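Local coordinates for protein 6-aminohexanoate-dimer hydrolase (Bacillus anthracis, PDB 4GB7) that probably hydrolyses amide bonds of small substrates such as 6-aminohexanoate dimers, as a putative serine hydrolase of the beta-lactamase superfamily, at residues Phe145-Ile149 and Asn272-Trp278; Glu193-His197 and Asn206-Gln210. One frame throughout, in Å; residues are numbered along the deposited sequence.

Contact 1 of 2, residues Phe145-Ile149 and Asn272-Trp278; sequences FTGAI and NVSERIW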
ATOM      1  N   PHE A 145       0.566   6.531  -2.141  1.00 15.69           N
ATOM      2  CA  PHE A 145       1.423   7.373  -3.001  1.00 14.52           C
ATOM      3  C   PHE A 145       0.616   8.039  -4.066  1.00 16.91           C
ATOM      4  O   PHE A 145       0.810   9.232  -4.297  1.00 19.50           O
ATOM      5  CB  PHE A 145       2.578   6.537  -3.546  1.00 17.20           C
ATOM      6  CG  PHE A 145       3.546   6.134  -2.459  1.00 18.34           C
ATOM      7  CD1 PHE A 145       4.559   6.966  -2.093  1.00 20.90           C
ATOM      8  CD2 PHE A 145       3.392   4.946  -1.807  1.00 16.61           C
ATOM      9  CE1 PHE A 145       5.405   6.638  -1.057  1.00 20.39           C
ATOM     10  CE2 PHE A 145       4.223   4.588  -0.793  1.00 18.60           C
ATOM     11  CZ  PHE A 145       5.236   5.430  -0.415  1.00 16.46           C
ATOM     12  N   THR A 146      -0.256   7.280  -4.742  1.00 16.30           N
ATOM     13  CA  THR A 146      -1.210   7.877  -5.669  1.00 17.94           C
ATOM     14  C   THR A 146      -2.097   8.886  -4.972  1.00 15.39           C
ATOM     15  O   THR A 146      -2.288  10.015  -5.477  1.00 17.35           O
ATOM     16  CB  THR A 146      -2.028   6.797  -6.395  1.00 17.41           C
ATOM     17  OG1 THR A 146      -1.151   6.112  -7.297  1.00 21.45           O
ATOM     18  CG2 THR A 146      -3.211   7.380  -7.192  1.00 19.90           C
ATOM     19  N   GLY A 147      -2.619   8.544  -3.818  1.00 18.41           N
ATOM     20  CA  GLY A 147      -3.463   9.471  -3.038  1.00 18.83           C
ATOM     21  C   GLY A 147      -2.747  10.784  -2.694  1.00 17.72           C
ATOM     22  O   GLY A 147      -3.294  11.877  -2.833  1.00 17.68           O
ATOM     23  N   ALA A 148      -1.510  10.669  -2.248  1.00 17.15           N
ATOM     24  CA  ALA A 148      -0.713  11.834  -1.861  1.00 18.39           C
ATOM     25  C   ALA A 148      -0.500  12.782  -3.021  1.00 17.14           C
ATOM     26  O   ALA A 148      -0.591  14.005  -2.830  1.00 19.28           O
ATOM     27  CB  ALA A 148       0.623  11.384  -1.305  1.00 17.34           C
ATOM     28  N   ILE A 149      -0.205  12.227  -4.205  1.00 16.82           N
ATOM     29  CA  ILE A 149       0.047  13.032  -5.412  1.00 16.47           C
ATOM     30  C   ILE A 149      -1.249  13.658  -5.885  1.00 16.89           C
ATOM     31  O   ILE A 149      -1.244  14.845  -6.304  1.00 19.39           O
ATOM     32  CB  ILE A 149       0.771  12.245  -6.553  1.00 18.49           C
ATOM     33  CG1 ILE A 149       2.159  11.793  -6.025  1.00 20.98           C
ATOM     34  CG2 ILE A 149       0.896  13.089  -7.836  1.00 18.26           C
ATOM     35  CD1 ILE A 149       2.826  10.691  -6.828  1.00 25.00           C
ATOM     36  N   ASN A 272       6.714  10.795 -11.211  1.00 18.70           N
ATOM     37  CA  ASN A 272       6.011  11.607 -10.235  1.00 20.91           C
ATOM     38  C   ASN A 272       6.383  11.224  -8.813  1.00 18.20           C
ATOM     39  O   ASN A 272       6.664  12.087  -7.978  1.00 17.82           O
ATOM     40  CB  ASN A 272       4.483  11.544 -10.455  1.00 19.89           C
ATOM     41  CG  ASN A 272       4.000  12.548 -11.473  1.00 20.96           C
ATOM     42  OD1 ASN A 272       3.913  13.726 -11.130  1.00 23.12           O
ATOM     43  ND2 ASN A 272       3.682  12.108 -12.714  1.00 20.38           N
ATOM     44  N   VAL A 273       6.364   9.935  -8.498  1.00 18.43           N
ATOM     45  CA  VAL A 273       6.672   9.537  -7.151  1.00 19.95           C
ATOM     46  C   VAL A 273       8.118   9.873  -6.813  1.00 17.42           C
ATOM     47  O   VAL A 273       8.419  10.332  -5.693  1.00 18.04           O
ATOM     48  CB  VAL A 273       6.375   8.026  -6.902  1.00 18.10           C
ATOM     49  CG1 VAL A 273       6.922   7.587  -5.539  1.00 18.77           C
ATOM     50  CG2 VAL A 273       4.889   7.747  -7.025  1.00 17.05           C
ATOM     51  N   SER A 274       9.018   9.673  -7.764  1.00 16.97           N
ATOM     52  CA  SER A 274      10.436  10.020  -7.566  1.00 18.34           C
ATOM     53  C   SER A 274      10.655  11.508  -7.350  1.00 17.76           C
ATOM     54  O   SER A 274      11.268  11.915  -6.385  1.00 20.29           O
ATOM     55  CB  SER A 274      11.304   9.577  -8.764  1.00 19.94           C
ATOM     56  OG  SER A 274      12.666   9.955  -8.555  1.00 21.35           O
ATOM     57  N   GLU A 275      10.105  12.327  -8.234  1.00 17.89           N
ATOM     58  CA  GLU A 275      10.339  13.762  -8.150  1.00 20.11           C
ATOM     59  C   GLU A 275       9.701  14.385  -6.897  1.00 19.46           C
ATOM     60  O   GLU A 275      10.249  15.250  -6.215  1.00 20.90           O
ATOM     61  CB  GLU A 275       9.804  14.427  -9.423  1.00 21.00           C
ATOM     62  CG  GLU A 275      10.658  14.086 -10.638  1.00 26.32           C
ATOM     63  CD  GLU A 275      10.180  14.676 -11.933  1.00 29.90           C
ATOM     64  OE1 GLU A 275       9.239  15.458 -11.928  1.00 33.66           O
ATOM     65  OE2 GLU A 275      10.801  14.394 -12.957  1.00 43.20           O
ATOM     66  N   ARG A 276       8.507  13.916  -6.571  1.00 20.68           N
ATOM     67  CA  ARG A 276       7.744  14.528  -5.495  1.00 17.97           C
ATOM     68  C   ARG A 276       8.071  13.996  -4.108  1.00 18.10           C
ATOM     69  O   ARG A 276       7.868  14.702  -3.104  1.00 19.62           O
ATOM     70  CB  ARG A 276       6.266  14.371  -5.786  1.00 20.27           C
ATOM     71  CG  ARG A 276       5.787  15.169  -6.980  1.00 19.73           C
ATOM     72  CD  ARG A 276       4.429  14.703  -7.463  1.00 23.13           C
ATOM     73  NE  ARG A 276       3.936  15.550  -8.553  1.00 23.37           N
ATOM     74  CZ  ARG A 276       3.308  16.718  -8.382  1.00 28.54           C
ATOM     75  NH1 ARG A 276       3.013  17.191  -7.157  1.00 27.04           N
ATOM     76  NH2 ARG A 276       2.926  17.415  -9.453  1.00 34.80           N
ATOM     77  N   ILE A 277       8.497  12.743  -4.015  1.00 18.74           N
ATOM     78  CA  ILE A 277       8.617  12.089  -2.726  1.00 17.84           C
ATOM     79  C   ILE A 277       9.962  11.371  -2.588  1.00 16.72           C
ATOM     80  O   ILE A 277      10.707  11.646  -1.635  1.00 17.46           O
ATOM     81  CB  ILE A 277       7.464  11.073  -2.442  1.00 15.46           C
ATOM     82  CG1 ILE A 277       6.119  11.788  -2.476  1.00 18.57           C
ATOM     83  CG2 ILE A 277       7.773  10.234  -1.183  1.00 20.17           C
ATOM     84  CD1 ILE A 277       4.911  10.858  -2.465  1.00 20.68           C
ATOM     85  N   TRP A 278      10.254  10.465  -3.502  1.00 17.06           N
ATOM     86  CA  TRP A 278      11.353   9.472  -3.289  1.00 16.46           C
ATOM     87  C   TRP A 278      12.739  10.111  -3.299  1.00 18.40           C
ATOM     88  O   TRP A 278      13.692   9.552  -2.789  1.00 18.46           O
ATOM     89  CB  TRP A 278      11.303   8.288  -4.304  1.00 14.36           C
ATOM     90  CG  TRP A 278      11.641   7.001  -3.615  1.00 13.46           C
ATOM     91  CD1 TRP A 278      12.869   6.383  -3.508  1.00 16.99           C
ATOM     92  CD2 TRP A 278      10.718   6.206  -2.839  1.00 15.08           C
ATOM     93  NE1 TRP A 278      12.772   5.251  -2.735  1.00 17.07           N
ATOM     94  CE2 TRP A 278      11.493   5.114  -2.265  1.00 16.26           C
ATOM     95  CE3 TRP A 278       9.359   6.295  -2.555  1.00 17.69           C
ATOM     96  CZ2 TRP A 278      10.895   4.137  -1.479  1.00 20.05           C
ATOM     97  CZ3 TRP A 278       8.777   5.324  -1.744  1.00 17.87           C
ATOM     98  CH2 TRP A 278       9.511   4.263  -1.247  1.00 18.11           C
TER
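F145 and I149, one helical turn apart, meet V273, R276, I277 and W278 where the two short helix segments pass with their axes 10.8 Å apart at closest approach and crossing at 73°. No hydrogen bond joins 145-149 to 272-278, and the fit is made mostly by apolar branches, with the face of one guanidinium. I149 reaches the far helix with both branches. Its CD1 lies 3.6 Å from V273 CG2, the two side chains crossing at about a right angle, while its CG2 lies over one face of the R276 guanidinium and 3.9 Å from R276 CD. Arginine suits this place because its extended chain lays CD, and then the flat guanidinium, against the isoleucine. R276 NE then gives its hydrogen to N272 OD1, 3.2 Å away in the carbonyl plane and on a lone pair, which helps fix the guanidinium's rotation; NH1 forms a salt bridge with E156, and N272 ND2 is taken by T265 and S268. F145, with CG anti to its carbonyl carbon (chi1 -68°), brings its ring edge to I277 CD1, 3.9 Å from CD1 of the phenylalanine. The same ring leans on W278, CE1 reaching the tryptophan's edge 3.7 Å from CZ3, with the planes 49° apart. Near the end of helix 269-278, V273 O accepts from both I277 N and W278 N, marking a wider pi-type turn. Around this buried crossing, helix 251-265 packs on I149 and N272 through I261, Y289 of strand 287-290 touches F145 and V273, and F313 of helix 307-318 stacks on F145.

Contact 2 of 2, residues Glu193-His197 and Asn206-Gln210; sequences EYPTH and NQDAQ
N206 and Q210, one turn apart on the first part of helix 206-214, hold the loop by its backbone carbonyls. N206 ND2 donates to P195 O at 3.1 Å along a nearly straight path (173°); the oxygen lies in the asparagine's amide plane, although the donor stands above the plane of the proline carbonyl. Q210 NE2 gives a more bent bond to T196 O (3.1 Å, 135°), again from above the carbonyl plane, and a second one to N206 OD1 at 3.0 Å. The two amides thus brace each other, and a short, neutral asparagine and a longer glutamine can serve successive carbonyls. A water accepts from both N206 ND2 and Y194 N, adding a bridge to the loop. The glutamine chain bends at its second torsion (chi2 -50°), which turns its amide back to the loop, and OE1 comes to the edge of the H197 ring, 3.2 Å from CD2. That imidazole has P195 CB over one face, toward the rim, while ND1 is hydrogen-bonded to D225 and NE2 to E236. Farther out, Y194 CB packs 3.9 Å from Q210 CG, and the tyrosine ring lies obliquely near Q207 CA with its hydroxyl hydrogen-bonded to N250. M233 of helix 230-235 touches both Y194 and Q210. Side-chain amides capturing main-chain carbonyls in this way tie an irregular connection, between strand 191-193 and helix 206-214, to the very helix it leads into.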
ATOM      1  N   GLU A 193     -17.669  -4.179 -10.841  1.00 25.68           N
ATOM      2  CA  GLU A 193     -17.287  -5.580 -11.038  0.60 27.20           C
ATOM      3  C   GLU A 193     -16.672  -5.712 -12.449  1.00 25.36           C
ATOM      4  O   GLU A 193     -16.999  -4.913 -13.373  1.00 25.28           O
ATOM      5  CB  GLU A 193     -18.511  -6.522 -10.851  0.60 30.72           C
ATOM      6  CG  GLU A 193     -19.591  -6.387 -11.941  0.60 30.06           C
ATOM      7  CD  GLU A 193     -20.786  -7.360 -11.836  0.60 29.84           C
ATOM      8  OE1 GLU A 193     -21.750  -7.187 -12.582  0.60 38.37           O
ATOM      9  OE2 GLU A 193     -20.744  -8.280 -11.007  0.60 38.27           O
ATOM     10  N   TYR A 194     -15.823  -6.710 -12.609  1.00 23.64           N
ATOM     11  CA  TYR A 194     -15.187  -7.017 -13.858  1.00 22.25           C
ATOM     12  C   TYR A 194     -15.541  -8.447 -14.205  1.00 24.34           C
ATOM     13  O   TYR A 194     -15.830  -9.268 -13.297  1.00 25.08           O
ATOM     14  CB  TYR A 194     -13.645  -6.943 -13.737  1.00 22.36           C
ATOM     15  CG  TYR A 194     -13.096  -5.659 -13.105  1.00 21.78           C
ATOM     16  CD1 TYR A 194     -12.877  -4.520 -13.863  1.00 23.43           C
ATOM     17  CD2 TYR A 194     -12.800  -5.592 -11.773  1.00 21.87           C
ATOM     18  CE1 TYR A 194     -12.362  -3.376 -13.288  1.00 25.46           C
ATOM     19  CE2 TYR A 194     -12.282  -4.463 -11.193  1.00 21.77           C
ATOM     20  CZ  TYR A 194     -12.089  -3.335 -11.966  1.00 21.07           C
ATOM     21  OH  TYR A 194     -11.564  -2.184 -11.424  1.00 22.94           O
ATOM     22  N   PRO A 195     -15.465  -8.781 -15.497  1.00 23.76           N
ATOM     23  CA  PRO A 195     -15.517 -10.185 -15.860  1.00 25.52           C
ATOM     24  C   PRO A 195     -14.383 -10.961 -15.218  1.00 24.85           C
ATOM     25  O   PRO A 195     -13.367 -10.387 -14.855  1.00 25.43           O
ATOM     26  CB  PRO A 195     -15.328 -10.179 -17.384  1.00 28.21           C
ATOM     27  CG  PRO A 195     -15.596  -8.784 -17.830  1.00 26.99           C
ATOM     28  CD  PRO A 195     -15.327  -7.891 -16.667  1.00 26.66           C
ATOM     29  N   THR A 196     -14.561 -12.264 -15.065  1.00 24.94           N
ATOM     30  CA  THR A 196     -13.457 -13.124 -14.654  1.00 23.06           C
ATOM     31  C   THR A 196     -12.593 -13.604 -15.823  1.00 25.36           C
ATOM     32  O   THR A 196     -11.442 -13.954 -15.616  1.00 24.61           O
ATOM     33  CB  THR A 196     -13.950 -14.367 -13.898  1.00 23.70           C
ATOM     34  OG1 THR A 196     -14.701 -15.217 -14.772  1.00 29.86           O
ATOM     35  CG2 THR A 196     -14.778 -13.986 -12.672  1.00 28.17           C
ATOM     36  N   HIS A 197     -13.136 -13.642 -17.049  1.00 26.87           N
ATOM     37  CA  HIS A 197     -12.421 -14.237 -18.207  1.00 26.86           C
ATOM     38  C   HIS A 197     -11.965 -15.650 -17.914  1.00 28.53           C
ATOM     39  O   HIS A 197     -10.937 -16.117 -18.391  1.00 30.67           O
ATOM     40  CB  HIS A 197     -11.263 -13.330 -18.632  1.00 27.81           C
ATOM     41  CG  HIS A 197     -11.725 -11.955 -19.002  1.00 24.79           C
ATOM     42  ND1 HIS A 197     -12.444 -11.722 -20.115  1.00 25.92           N
ATOM     43  CD2 HIS A 197     -11.617 -10.740 -18.338  1.00 25.62           C
ATOM     44  CE1 HIS A 197     -12.792 -10.419 -20.162  1.00 29.13           C
ATOM     45  NE2 HIS A 197     -12.264  -9.809 -19.090  1.00 28.58           N
ATOM     46  N   ASN A 206     -11.302 -11.170  -7.504  1.00 23.98           N
ATOM     47  CA  ASN A 206     -11.278 -10.896  -8.940  1.00 23.17           C
ATOM     48  C   ASN A 206     -10.650  -9.541  -9.286  1.00 22.06           C
ATOM     49  O   ASN A 206      -9.978  -9.404 -10.290  1.00 22.73           O
ATOM     50  CB  ASN A 206     -12.675 -10.956  -9.553  1.00 24.05           C
ATOM     51  CG  ASN A 206     -12.621 -11.014 -11.057  1.00 19.81           C
ATOM     52  OD1 ASN A 206     -11.807 -11.766 -11.622  1.00 23.38           O
ATOM     53  ND2 ASN A 206     -13.444 -10.204 -11.727  1.00 23.32           N
ATOM     54  N   GLN A 207     -10.814  -8.548  -8.427  1.00 22.74           N
ATOM     55  CA  GLN A 207     -10.258  -7.218  -8.710  0.60 24.23           C
ATOM     56  C   GLN A 207      -8.727  -7.259  -8.722  1.00 22.07           C
ATOM     57  O   GLN A 207      -8.079  -6.481  -9.402  1.00 23.86           O
ATOM     58  CB  GLN A 207     -10.726  -6.208  -7.670  0.60 23.61           C
ATOM     59  CG  GLN A 207     -10.089  -6.393  -6.302  0.60 24.56           C
ATOM     60  CD  GLN A 207     -10.419  -5.271  -5.374  0.60 27.91           C
ATOM     61  OE1 GLN A 207      -9.872  -4.177  -5.490  0.60 30.16           O
ATOM     62  NE2 GLN A 207     -11.302  -5.530  -4.446  0.60 27.91           N
ATOM     63  N   ASP A 208      -8.141  -8.192  -7.959  1.00 22.17           N
ATOM     64  CA  ASP A 208      -6.716  -8.408  -8.016  1.00 20.84           C
ATOM     65  C   ASP A 208      -6.316  -9.274  -9.255  1.00 19.12           C
ATOM     66  O   ASP A 208      -5.385  -8.947  -9.968  1.00 20.40           O
ATOM     67  CB  ASP A 208      -6.237  -9.141  -6.757  1.00 20.56           C
ATOM     68  CG  ASP A 208      -6.127  -8.251  -5.534  1.00 26.86           C
ATOM     69  OD1 ASP A 208      -5.820  -7.060  -5.637  1.00 26.93           O
ATOM     70  OD2 ASP A 208      -6.281  -8.777  -4.430  1.00 40.02           O
ATOM     71  N   ALA A 209      -7.013 -10.401  -9.462  1.00 22.35           N
ATOM     72  CA  ALA A 209      -6.776 -11.305 -10.591  1.00 21.13           C
ATOM     73  C   ALA A 209      -6.769 -10.492 -11.887  1.00 19.62           C
ATOM     74  O   ALA A 209      -5.853 -10.598 -12.688  1.00 21.00           O
ATOM     75  CB  ALA A 209      -7.852 -12.401 -10.632  1.00 19.81           C
ATOM     76  N   GLN A 210      -7.762  -9.633 -12.049  1.00 19.31           N
ATOM     77  CA  GLN A 210      -7.885  -8.855 -13.294  1.00 19.91           C
ATOM     78  C   GLN A 210      -6.737  -7.887 -13.504  1.00 19.81           C
ATOM     79  O   GLN A 210      -6.242  -7.725 -14.633  1.00 21.10           O
ATOM     80  CB  GLN A 210      -9.212  -8.128 -13.403  1.00 19.77           C
ATOM     81  CG  GLN A 210     -10.414  -9.070 -13.539  1.00 23.50           C
ATOM     82  CD  GLN A 210     -10.243 -10.129 -14.615  1.00 23.08           C
ATOM     83  OE1 GLN A 210     -10.010  -9.795 -15.774  1.00 23.80           O
ATOM     84  NE2 GLN A 210     -10.327 -11.414 -14.227  1.00 23.32           N
TER
HETATM   85  O   HOH W   1     -15.033  -8.249 -10.201  1.00 25.33           O

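In the fold
Both contacts belong to the same beta-lactamase-family region, but they are separate: their centres lie 27 Å apart and their nearest atoms about 13 Å. The chain leaves 145-149, makes the whole of contact 2, and only later returns to 272-278, so contact 1 joins distant parts of the sequence while contact 2 closes a local excursion. Each approaches a probable catalytic centre of S140 and K143 in an SxxK pattern, with Y249 as in a (S/Y)xN motif. Contact 1 uses the helix that starts at K143, and F145 lies near this set without touching it. From contact 2, in the conformer given, Q207 touches it, its amide hydrogen-bonded to backbone atoms of Y249 and N251.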